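Local structure of BDI_3064 protein (Parabacteroides distasonis ATCC 8503, 5Z06) at residues Met290-Asn295 against Ile337-Ile342; Ile537-Leu542 against Met664-Ala669; Asn555-Asn560 against Phe620-Asp625; Val671-Glu676 against Asn681-Leu686. The protein hydrolyses linear beta-1,2-glucan and beta-1,2-glucooligosaccharides of four or more units as an exo-acting enzyme, releasing sophorose from the non-reducing end. One frame throughout, in Å; residues are numbered along the deposited sequence.

Contact 1. Residues Met290-Asn295 against Ile337-Ile342; sequences MVQEAN and IERGFI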
# COMPACT_ATOMS: atom_id res chain seq x y z
N MET A 290 12.13 -10.83 -10.05
CA MET A 290 11.85 -10.80 -8.63
C MET A 290 10.84 -9.70 -8.31
O MET A 290 9.89 -9.93 -7.58
CB MET A 290 13.14 -10.54 -7.85
CG MET A 290 12.97 -10.31 -6.36
SD MET A 290 14.51 -9.65 -5.73
CE MET A 290 14.34 -7.88 -6.03
N VAL A 291 11.05 -8.52 -8.87
CA VAL A 291 10.15 -7.41 -8.59
C VAL A 291 8.75 -7.72 -9.12
O VAL A 291 7.78 -7.51 -8.43
CB VAL A 291 10.69 -6.09 -9.15
CG1 VAL A 291 9.66 -4.96 -9.00
CG2 VAL A 291 11.97 -5.71 -8.41
N GLN A 292 8.68 -8.23 -10.34
CA GLN A 292 7.42 -8.61 -10.92
C GLN A 292 6.74 -9.64 -10.04
O GLN A 292 5.55 -9.54 -9.78
CB GLN A 292 7.64 -9.20 -12.30
CG GLN A 292 7.92 -8.19 -13.38
CD GLN A 292 7.83 -8.82 -14.75
OE1 GLN A 292 8.68 -9.62 -15.12
NE2 GLN A 292 6.79 -8.46 -15.50
N GLU A 293 7.51 -10.64 -9.59
CA GLU A 293 6.97 -11.73 -8.80
C GLU A 293 6.47 -11.26 -7.46
O GLU A 293 5.36 -11.59 -7.07
CB GLU A 293 8.03 -12.82 -8.58
CG GLU A 293 7.61 -13.98 -7.68
CD GLU A 293 8.81 -14.69 -7.05
OE1 GLU A 293 9.98 -14.50 -7.52
OE2 GLU A 293 8.60 -15.44 -6.07
N ALA A 294 7.30 -10.53 -6.73
CA ALA A 294 6.90 -10.07 -5.42
C ALA A 294 5.60 -9.24 -5.48
O ALA A 294 4.74 -9.37 -4.62
CB ALA A 294 8.00 -9.25 -4.79
N ASN A 295 5.49 -8.40 -6.49
CA ASN A 295 4.30 -7.58 -6.65
C ASN A 295 3.12 -8.45 -7.05
O ASN A 295 2.03 -8.27 -6.58
CB ASN A 295 4.54 -6.49 -7.66
CG ASN A 295 5.33 -5.33 -7.08
OD1 ASN A 295 4.77 -4.49 -6.42
ND2 ASN A 295 6.61 -5.27 -7.40
N ILE A 337 1.46 -15.55 -15.24
CA ILE A 337 1.31 -16.81 -15.94
C ILE A 337 2.38 -16.92 -17.03
O ILE A 337 3.07 -17.94 -17.13
CB ILE A 337 -0.08 -16.98 -16.58
CG1 ILE A 337 -1.17 -17.00 -15.50
CG2 ILE A 337 -0.13 -18.29 -17.36
CD1 ILE A 337 -2.56 -16.77 -16.05
N GLU A 338 2.53 -15.87 -17.83
CA GLU A 338 3.54 -15.85 -18.88
C GLU A 338 4.93 -16.00 -18.32
O GLU A 338 5.72 -16.73 -18.89
CB GLU A 338 3.50 -14.57 -19.72
CG GLU A 338 2.50 -14.59 -20.85
CD GLU A 338 2.65 -15.78 -21.76
OE1 GLU A 338 3.63 -15.86 -22.51
OE2 GLU A 338 1.79 -16.65 -21.69
N ARG A 339 5.22 -15.33 -17.21
CA ARG A 339 6.53 -15.46 -16.55
C ARG A 339 6.73 -16.76 -15.78
O ARG A 339 7.78 -16.94 -15.15
CB ARG A 339 6.72 -14.32 -15.57
CG ARG A 339 6.89 -12.99 -16.22
CD ARG A 339 8.32 -12.80 -16.68
NE ARG A 339 8.36 -11.96 -17.85
CZ ARG A 339 9.39 -11.87 -18.70
NH1 ARG A 339 10.49 -12.58 -18.50
NH2 ARG A 339 9.31 -11.09 -19.76
N GLY A 340 5.71 -17.62 -15.75
CA GLY A 340 5.79 -18.91 -15.09
C GLY A 340 5.82 -18.85 -13.57
O GLY A 340 6.31 -19.78 -12.95
N PHE A 341 5.31 -17.77 -12.97
CA PHE A 341 5.14 -17.71 -11.51
C PHE A 341 4.03 -18.65 -11.06
O PHE A 341 4.01 -19.11 -9.93
CB PHE A 341 4.78 -16.30 -11.01
CG PHE A 341 5.74 -15.23 -11.44
CD1 PHE A 341 7.09 -15.51 -11.67
CD2 PHE A 341 5.28 -13.92 -11.58
CE1 PHE A 341 7.95 -14.50 -12.08
CE2 PHE A 341 6.14 -12.92 -11.98
CZ PHE A 341 7.46 -13.20 -12.22
N ILE A 342 3.06 -18.87 -11.94
CA ILE A 342 2.00 -19.85 -11.71
C ILE A 342 1.77 -20.51 -13.03
O ILE A 342 2.22 -20.02 -14.06
CB ILE A 342 0.69 -19.21 -11.21
CG1 ILE A 342 0.26 -18.07 -12.13
CG2 ILE A 342 0.89 -18.71 -9.79
CD1 ILE A 342 -1.14 -17.54 -11.86

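Contact 2. Residues Ile537-Leu542 against Met664-Ala669; sequences IHYSYL and MGLNQA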
# COMPACT_ATOMS: atom_id res chain seq x y z
N ILE A 537 0.43 8.27 -15.96
CA ILE A 537 0.98 7.57 -17.13
C ILE A 537 1.02 6.04 -17.01
O ILE A 537 1.57 5.35 -17.87
CB ILE A 537 2.35 8.14 -17.55
CG1 ILE A 537 3.44 7.84 -16.50
CG2 ILE A 537 2.23 9.62 -17.80
CD1 ILE A 537 4.82 7.92 -17.05
N HIS A 538 0.42 5.50 -15.95
CA HIS A 538 0.44 4.08 -15.68
C HIS A 538 -0.93 3.49 -15.94
O HIS A 538 -1.08 2.70 -16.87
CB HIS A 538 0.85 3.81 -14.23
CG HIS A 538 2.23 4.29 -13.92
ND1 HIS A 538 2.64 4.57 -12.63
CD2 HIS A 538 3.28 4.55 -14.72
CE1 HIS A 538 3.88 5.03 -12.67
NE2 HIS A 538 4.30 5.01 -13.92
N TYR A 539 -1.92 3.91 -15.16
CA TYR A 539 -3.17 3.16 -15.03
C TYR A 539 -3.91 2.99 -16.34
O TYR A 539 -4.34 1.89 -16.65
CB TYR A 539 -4.10 3.81 -14.03
CG TYR A 539 -3.63 3.85 -12.60
CD1 TYR A 539 -2.48 3.22 -12.17
CD2 TYR A 539 -4.42 4.48 -11.64
CE1 TYR A 539 -2.10 3.26 -10.84
CE2 TYR A 539 -4.06 4.51 -10.32
CZ TYR A 539 -2.89 3.91 -9.92
OH TYR A 539 -2.55 3.96 -8.59
N SER A 540 -4.05 4.07 -17.10
CA SER A 540 -4.72 4.01 -18.40
C SER A 540 -3.86 3.40 -19.50
O SER A 540 -4.31 3.31 -20.65
CB SER A 540 -5.20 5.40 -18.86
OG SER A 540 -6.38 5.76 -18.19
N TYR A 541 -2.63 3.02 -19.16
CA TYR A 541 -1.64 2.58 -20.12
C TYR A 541 -1.05 1.23 -19.77
O TYR A 541 0.04 0.87 -20.23
CB TYR A 541 -0.56 3.67 -20.28
CG TYR A 541 -1.25 4.98 -20.53
CD1 TYR A 541 -1.85 5.26 -21.77
CD2 TYR A 541 -1.41 5.91 -19.51
CE1 TYR A 541 -2.55 6.42 -21.98
CE2 TYR A 541 -2.11 7.08 -19.72
CZ TYR A 541 -2.67 7.32 -20.96
OH TYR A 541 -3.37 8.48 -21.15
N LEU A 542 -1.78 0.47 -18.97
CA LEU A 542 -1.40 -0.91 -18.68
C LEU A 542 -1.73 -1.78 -19.86
O LEU A 542 -0.98 -2.70 -20.19
CB LEU A 542 -2.12 -1.42 -17.44
CG LEU A 542 -1.79 -0.60 -16.20
CD1 LEU A 542 -2.50 -1.19 -15.01
CD2 LEU A 542 -0.31 -0.53 -15.92
N MET A 664 -0.19 -1.55 -1.39
CA MET A 664 -1.40 -0.95 -1.92
C MET A 664 -1.76 -1.68 -3.20
O MET A 664 -0.92 -1.86 -4.06
CB MET A 664 -1.13 0.52 -2.20
CG MET A 664 -2.35 1.36 -2.39
SD MET A 664 -3.23 1.67 -0.86
CE MET A 664 -4.66 2.43 -1.61
N GLY A 665 -3.02 -2.10 -3.31
CA GLY A 665 -3.53 -2.79 -4.51
C GLY A 665 -3.31 -2.00 -5.78
O GLY A 665 -2.97 -2.58 -6.83
N LEU A 666 -3.52 -0.69 -5.70
CA LEU A 666 -3.31 0.17 -6.85
C LEU A 666 -1.86 0.23 -7.32
O LEU A 666 -1.62 0.49 -8.49
CB LEU A 666 -3.74 1.61 -6.55
CG LEU A 666 -5.21 1.96 -6.52
CD1 LEU A 666 -5.29 3.39 -6.03
CD2 LEU A 666 -5.81 1.84 -7.91
N ASN A 667 -0.91 0.05 -6.41
CA ASN A 667 0.48 0.40 -6.69
C ASN A 667 1.38 -0.77 -7.05
O ASN A 667 2.43 -0.57 -7.66
CB ASN A 667 1.06 1.19 -5.52
CG ASN A 667 0.40 2.55 -5.36
OD1 ASN A 667 -0.23 3.03 -6.28
ND2 ASN A 667 0.55 3.19 -4.20
N GLN A 668 0.99 -1.97 -6.70
CA GLN A 668 1.92 -3.10 -6.91
C GLN A 668 1.77 -3.63 -8.31
O GLN A 668 2.76 -3.90 -8.97
CB GLN A 668 1.73 -4.21 -5.87
CG GLN A 668 1.94 -3.85 -4.41
CD GLN A 668 3.22 -3.10 -4.13
OE1 GLN A 668 3.26 -1.90 -4.33
NE2 GLN A 668 4.28 -3.82 -3.71
N ALA A 669 0.54 -3.82 -8.76
CA ALA A 669 0.33 -4.47 -10.07
C ALA A 669 0.92 -3.65 -11.22
O ALA A 669 1.51 -4.24 -12.15
CB ALA A 669 -1.15 -4.74 -10.31
O HOH W 1 0.09 4.02 -8.55

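Contact 3. Residues Asn555-Asn560 against Phe620-Asp625; sequences NYFENN and FPYTPD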
# COMPACT_ATOMS: atom_id res chain seq x y z
N ASN A 555 1.09 11.97 -29.63
CA ASN A 555 1.20 10.55 -29.35
C ASN A 555 1.41 10.38 -27.83
O ASN A 555 2.19 11.13 -27.23
CB ASN A 555 2.38 9.99 -30.08
CG ASN A 555 2.62 8.56 -29.72
OD1 ASN A 555 3.49 8.24 -28.90
ND2 ASN A 555 1.80 7.67 -30.28
N TYR A 556 0.74 9.41 -27.21
CA TYR A 556 0.80 9.27 -25.75
C TYR A 556 2.05 8.61 -25.17
O TYR A 556 2.47 9.00 -24.10
CB TYR A 556 -0.54 8.75 -25.14
CG TYR A 556 -1.45 9.92 -25.11
CD1 TYR A 556 -1.37 10.84 -24.08
CD2 TYR A 556 -2.22 10.22 -26.21
CE1 TYR A 556 -2.13 11.99 -24.10
CE2 TYR A 556 -3.00 11.37 -26.23
CZ TYR A 556 -2.94 12.26 -25.18
OH TYR A 556 -3.70 13.39 -25.21
N PHE A 557 2.67 7.68 -25.87
CA PHE A 557 3.94 7.19 -25.37
C PHE A 557 4.91 8.36 -25.27
O PHE A 557 5.61 8.49 -24.28
CB PHE A 557 4.57 6.14 -26.27
CG PHE A 557 5.90 5.68 -25.76
CD1 PHE A 557 5.97 4.77 -24.71
CD2 PHE A 557 7.08 6.23 -26.25
CE1 PHE A 557 7.19 4.37 -24.20
CE2 PHE A 557 8.31 5.83 -25.75
CZ PHE A 557 8.37 4.91 -24.72
N GLU A 558 4.99 9.16 -26.33
CA GLU A 558 5.88 10.31 -26.39
C GLU A 558 5.62 11.27 -25.24
O GLU A 558 6.55 11.70 -24.56
CB GLU A 558 5.71 11.06 -27.71
CG GLU A 558 6.54 12.33 -27.86
CD GLU A 558 5.94 13.27 -28.89
OE1 GLU A 558 6.27 13.12 -30.08
OE2 GLU A 558 5.11 14.15 -28.51
N ASN A 559 4.35 11.59 -25.05
CA ASN A 559 3.97 12.57 -24.04
C ASN A 559 4.09 12.02 -22.61
O ASN A 559 4.58 12.72 -21.72
CB ASN A 559 2.54 13.04 -24.28
CG ASN A 559 2.29 14.41 -23.66
OD1 ASN A 559 2.88 15.41 -24.09
ND2 ASN A 559 1.45 14.45 -22.64
N ASN A 560 3.62 10.79 -22.40
CA ASN A 560 3.74 10.11 -21.11
C ASN A 560 5.21 9.99 -20.73
O ASN A 560 5.59 10.28 -19.60
CB ASN A 560 3.12 8.70 -21.16
CG ASN A 560 1.61 8.73 -21.23
OD1 ASN A 560 0.98 9.79 -21.25
ND2 ASN A 560 1.02 7.55 -21.30
N PHE A 620 8.67 1.88 -16.17
CA PHE A 620 9.62 1.12 -16.97
C PHE A 620 9.55 1.28 -18.50
O PHE A 620 10.58 1.59 -19.12
CB PHE A 620 9.58 -0.38 -16.62
CG PHE A 620 10.82 -0.84 -15.97
CD1 PHE A 620 11.93 -1.10 -16.74
CD2 PHE A 620 10.93 -0.89 -14.59
CE1 PHE A 620 13.13 -1.46 -16.16
CE2 PHE A 620 12.11 -1.25 -13.99
CZ PHE A 620 13.21 -1.53 -14.78
N PRO A 621 8.37 1.11 -19.11
CA PRO A 621 8.34 1.15 -20.59
C PRO A 621 8.73 2.49 -21.16
O PRO A 621 9.15 2.55 -22.29
CB PRO A 621 6.89 0.86 -20.94
CG PRO A 621 6.25 0.40 -19.70
CD PRO A 621 7.05 0.88 -18.53
N TYR A 622 8.54 3.55 -20.38
CA TYR A 622 8.88 4.88 -20.76
C TYR A 622 10.34 5.22 -20.54
O TYR A 622 10.97 5.82 -21.39
CB TYR A 622 8.06 5.85 -19.96
CG TYR A 622 6.59 5.64 -20.05
CD1 TYR A 622 5.91 5.90 -21.24
CD2 TYR A 622 5.86 5.20 -18.96
CE1 TYR A 622 4.55 5.72 -21.33
CE2 TYR A 622 4.50 5.05 -19.04
CZ TYR A 622 3.84 5.31 -20.22
OH TYR A 622 2.46 5.17 -20.31
N THR A 623 10.86 4.87 -19.38
CA THR A 623 12.19 5.32 -18.97
C THR A 623 12.90 4.12 -18.37
O THR A 623 13.14 4.06 -17.17
CB THR A 623 12.05 6.45 -17.93
OG1 THR A 623 11.23 6.01 -16.84
CG2 THR A 623 11.43 7.67 -18.56
N PRO A 624 13.23 3.13 -19.22
CA PRO A 624 13.71 1.87 -18.66
C PRO A 624 14.97 1.99 -17.83
O PRO A 624 15.07 1.36 -16.78
CB PRO A 624 13.97 0.98 -19.90
CG PRO A 624 13.58 1.76 -21.09
CD PRO A 624 12.99 3.07 -20.67
N ASP A 625 15.92 2.79 -18.30
CA ASP A 625 17.17 2.92 -17.60
C ASP A 625 16.93 3.62 -16.27
O ASP A 625 17.38 3.16 -15.24
CB ASP A 625 18.17 3.67 -18.48
CG ASP A 625 19.53 3.82 -17.81
OD1 ASP A 625 20.10 2.80 -17.34
OD2 ASP A 625 20.01 4.97 -17.77

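Contact 4. Residues Val671-Glu676 against Asn681-Leu686; sequences VTVMIE and NLLWNL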
# COMPACT_ATOMS: atom_id res chain seq x y z
N VAL A 671 3.52 -2.19 -11.37
CA VAL A 671 4.94 -2.48 -11.47
C VAL A 671 5.13 -3.77 -12.28
O VAL A 671 5.88 -3.79 -13.26
CB VAL A 671 5.57 -2.59 -10.08
CG1 VAL A 671 7.05 -2.99 -10.19
CG2 VAL A 671 5.39 -1.27 -9.33
N THR A 672 4.43 -4.82 -11.88
CA THR A 672 4.51 -6.08 -12.63
C THR A 672 4.15 -5.86 -14.08
O THR A 672 4.86 -6.28 -14.98
CB THR A 672 3.57 -7.11 -12.02
OG1 THR A 672 3.92 -7.31 -10.65
CG2 THR A 672 3.64 -8.48 -12.77
N VAL A 673 3.05 -5.15 -14.30
CA VAL A 673 2.45 -5.05 -15.61
C VAL A 673 3.31 -4.21 -16.53
O VAL A 673 3.55 -4.61 -17.66
CB VAL A 673 1.05 -4.43 -15.52
CG1 VAL A 673 0.54 -4.05 -16.92
CG2 VAL A 673 0.10 -5.41 -14.86
N MET A 674 3.75 -3.05 -16.05
CA MET A 674 4.55 -2.16 -16.89
C MET A 674 5.95 -2.69 -17.06
O MET A 674 6.55 -2.51 -18.11
CB MET A 674 4.54 -0.74 -16.34
CG MET A 674 3.15 -0.16 -16.39
SD MET A 674 2.61 0.04 -18.10
CE MET A 674 2.65 1.81 -18.25
N ILE A 675 6.49 -3.35 -16.05
CA ILE A 675 7.74 -4.09 -16.29
C ILE A 675 7.51 -5.02 -17.45
O ILE A 675 8.30 -5.00 -18.40
CB ILE A 675 8.27 -4.84 -15.05
CG1 ILE A 675 8.88 -3.79 -14.10
CG2 ILE A 675 9.34 -5.85 -15.45
CD1 ILE A 675 9.25 -4.30 -12.73
N GLU A 676 6.41 -5.75 -17.41
CA GLU A 676 6.12 -6.72 -18.45
C GLU A 676 5.96 -6.09 -19.81
O GLU A 676 6.43 -6.64 -20.77
CB GLU A 676 4.88 -7.55 -18.12
CG GLU A 676 4.74 -8.82 -18.96
CD GLU A 676 5.98 -9.69 -18.90
OE1 GLU A 676 6.49 -9.93 -17.79
OE2 GLU A 676 6.47 -10.09 -19.97
N ASN A 681 6.00 -6.30 -24.21
CA ASN A 681 4.74 -5.70 -24.67
C ASN A 681 3.50 -6.58 -24.42
O ASN A 681 2.47 -6.36 -25.07
CB ASN A 681 4.79 -5.35 -26.18
CG ASN A 681 5.82 -4.29 -26.53
OD1 ASN A 681 6.16 -3.42 -25.73
ND2 ASN A 681 6.28 -4.34 -27.75
N LEU A 682 3.57 -7.51 -23.47
CA LEU A 682 2.56 -8.56 -23.35
C LEU A 682 1.13 -8.02 -23.17
O LEU A 682 0.25 -8.32 -23.97
CB LEU A 682 2.87 -9.48 -22.19
CG LEU A 682 1.83 -10.56 -21.92
CD1 LEU A 682 1.82 -11.58 -23.06
CD2 LEU A 682 2.13 -11.22 -20.58
N LEU A 683 0.94 -7.23 -22.12
CA LEU A 683 -0.40 -6.77 -21.77
C LEU A 683 -0.91 -5.80 -22.81
O LEU A 683 -2.06 -5.84 -23.19
CB LEU A 683 -0.41 -6.10 -20.39
CG LEU A 683 -0.15 -6.99 -19.18
CD1 LEU A 683 -0.79 -8.37 -19.33
CD2 LEU A 683 1.32 -7.13 -18.90
N TRP A 684 -0.03 -4.93 -23.27
CA TRP A 684 -0.34 -4.06 -24.38
C TRP A 684 -0.81 -4.84 -25.60
O TRP A 684 -1.88 -4.54 -26.13
CB TRP A 684 0.86 -3.25 -24.76
CG TRP A 684 1.16 -2.14 -23.88
CD1 TRP A 684 0.32 -1.49 -23.06
CD2 TRP A 684 2.40 -1.45 -23.82
NE1 TRP A 684 0.95 -0.45 -22.46
CE2 TRP A 684 2.23 -0.38 -22.92
CE3 TRP A 684 3.64 -1.62 -24.46
CZ2 TRP A 684 3.26 0.50 -22.60
CZ3 TRP A 684 4.66 -0.75 -24.14
CH2 TRP A 684 4.46 0.31 -23.23
N ASN A 685 -0.03 -5.84 -26.01
CA ASN A 685 -0.37 -6.62 -27.20
C ASN A 685 -1.70 -7.32 -27.00
O ASN A 685 -2.54 -7.32 -27.91
CB ASN A 685 0.74 -7.58 -27.59
CG ASN A 685 1.98 -6.85 -28.07
OD1 ASN A 685 1.94 -5.65 -28.35
ND2 ASN A 685 3.10 -7.56 -28.14
N LEU A 686 -1.94 -7.82 -25.79
CA LEU A 686 -3.20 -8.49 -25.51
C LEU A 686 -4.36 -7.51 -25.65
O LEU A 686 -5.25 -7.69 -26.50
CB LEU A 686 -3.17 -9.09 -24.11
CG LEU A 686 -2.32 -10.34 -23.98
CD1 LEU A 686 -2.11 -10.63 -22.50
CD2 LEU A 686 -2.93 -11.54 -24.70

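Contact 1. Residues Met290-Asn295 against Ile337-Ile342
Phe341 lays its ring against the helix backbone at Glu293, and the evidence is a CH-pi contact: Glu293 CB sits over one face, 3.8 Å from the ring centroid of Phe341 and only 15° off the normal. Glu293 CA is close as well, 3.5 Å from Phe341 CE2, while Gln292 CB reaches Phe341 CZ at 4.0 Å. The opposite face is taken by Arg339 CB, 3.6 Å above the ring plane of Phe341, which leaves the ring sandwiched between its own turn and helix 284-297. Phe296 meets the same ring edge-to-face.

Beside this apolar patch, Gln292 OE1 comes within 3.6 Å of Arg339 CD, with amide and guanidinium planes 55° apart. The two polar ends share one acceptor: Gln292 NE2 hydrogen-bonds and Arg339 NE salt-bridges to Glu676 OE1, while Gln292 OE1 accepts from Arg679 NH1. Glu293 CG, anti to the backbone N (chi1 176°), carries its carboxylate off to Tyr201 and Arg297.

A Schellman motif at Gly340, with positive phi, ends helix 323-338 and brings Phe341 round to helix 284-297. An alanine in place of Phe341 is likely to open a gap between Glu293 CB and Arg339 CB. The chemistry thus divides: an aromatic ring packs over the backbone at Gln292 and Glu293, while buried Gln292 spends both ends of its amide on charged groups of helix 665-680.

Contact 2. Residues Ile537-Leu542 against Met664-Ala669
Near the start of the segment that runs from the short strand 663-664 into helix 665-680, in the glycoamylase-like helical region, Leu666 and Asn667 meet the phenol end of Tyr539 from the loop ahead of helix 556-573. Tyr539 OH is the main touching atom, 3.3 Å from Leu666 CB, and the two side chains cross at about a right angle. Farther along the ring, Tyr539 CE2 packs on Leu666 CD2 at 4.0 Å, and the carbonyl Leu666 O approaches the ring obliquely, 3.7 Å from Tyr539 CE1.

A water completes the polar side. It lies 2.6 Å from Tyr539 OH and donates to Asn667 OD1 at 2.5 Å, joining phenol and amide, whose planes are 32° apart. The first torsion of Asn667 (chi1 -67°) places the amide beside the phenol, and its rotation (chi2 -18°) sets OD1 to the water and ND2 to Asp650; the amide is therefore held at both ends. Met664 O accepts from both Asn667 N and Gln668 N, fixing the backbone that presents these side chains.

A glycerol, probably from the crystallisation liquor, lies about 3 Å from the Leu666 side chain and may mark a pocket. Around the contact, Tyr539 also leans on Pro670, Leu542 and Leu666 both touch Phe328 of helix 323-338, and Ile537 packs on helix 556-573, placing the loop among three helices.

Contact 3. Residues Asn555-Asn560 against Phe620-Asp625
Tyr622 OH is gripped twice: Asn560 ND2 donates to it over 3.0 Å, with an N-H...O angle of 152°, and the hydroxyl is also hydrogen-bonded to the carbonyl Ile537 O. The acceptor is tilted 19° out of the amide plane of Asn560, and amide and phenol planes stand steeply to one another. The same asparagine packs on the ring as well as bonding to it: Asn560 CB lies 3.3 Å from Tyr622 CE1, and the backbone carbon Asn560 C lies over one face of the Tyr622 ring.

Phe557 approaches from the preceding turn of the helix. Its CG is anti to the backbone N (chi1 178°), swinging the ring out toward Pro621 and Tyr622. There Phe557 CE1 comes 3.6 Å from Tyr622 CD1, but the two rings, nearly parallel, have slid past each other until their centroids are 5.5 Å apart and they scarcely overlap. Pro621 O meets the edge of the phenyl ring, 3.3 Å from Phe557 CE1; His547 also stacks on the Phe557 ring.

A phenylalanine in place of Tyr622 would probably keep much of the ring packing but leave Asn560 ND2 and Ile537 O without their shared hydroxyl. Farther back, Asn555 OD1 accepts from Glu558 N at 3.1 Å, and Tyr622 O accepts from Gln561. The first bond is a classic N-cap, and the contact is accordingly one between the N-capped first turn of helix 556-573 and the loop that leads into helix 624-636.

Contact 4. Residues Val671-Glu676 against Asn681-Leu686
Glu676 CG stands anti to the backbone N (chi1 -165°) and the chain then bends at chi2 (54°), which folds its methylenes against the next helix: Glu676 CG lies 3.8 Å from Leu682 CB, and Glu676 CB 3.7 Å from Leu683 CD2. Leu683 sets its CD2 branch between Val673 and Glu676, one turn apart, because Leu683 CD2 is also 3.7 Å from Val673 CG1 and 3.6 Å from the carbonyl Val673 O. Glu676 and Leu683 cross at about a right angle, whereas Val673 meets Leu683 obliquely.

The short helical segments run at 82° to each other, their axes 9.1 Å apart at closest approach. Asn681, with positive phi, makes the corner between helix 665-680 and helix 682-688; its backbone N gives Glu676 O just a weak bond, 3.5 Å long. On another side, Met674 SD lies 5.4 Å from the centroid of the Trp684 five-membered ring, an oblique Met-aromatic contact.

Trp684 NE1 donates to Tyr541 O, and Val673 touches Met331 of helix 323-338. Glu676 OE2 bonds Thr680 OG1, while OE1 forms a salt bridge with Arg339 NE and accepts from Gln292 NE2. Chemically, the buried glutamate plays two parts: its methylenes serve as apolar surface for two leucines, and its carboxylate is met by Arg339, Gln292 and Thr680.

Helix 665-680 ties the set together: it supplies segments to contact 2 and contact 4, while side chains of contacts 1 and 3 rest on it. The centres of contacts 2 and 4 lie 11 Å apart. Those of contacts 1 and 3 are 23 Å apart, their nearest atoms about 7 Å. Along the chain contact 1 closes first; contact 2 then spans residues 537 to 669, with contact 3 falling within that span, and contact 4 follows. Contacts 2, 3 and 4 belong to the glycoamylase-like region, of the six-hairpin clan. Contacts distant in sequence thus join the late helices 665-680 and 682-688 to earlier helices and loops of one helical unit.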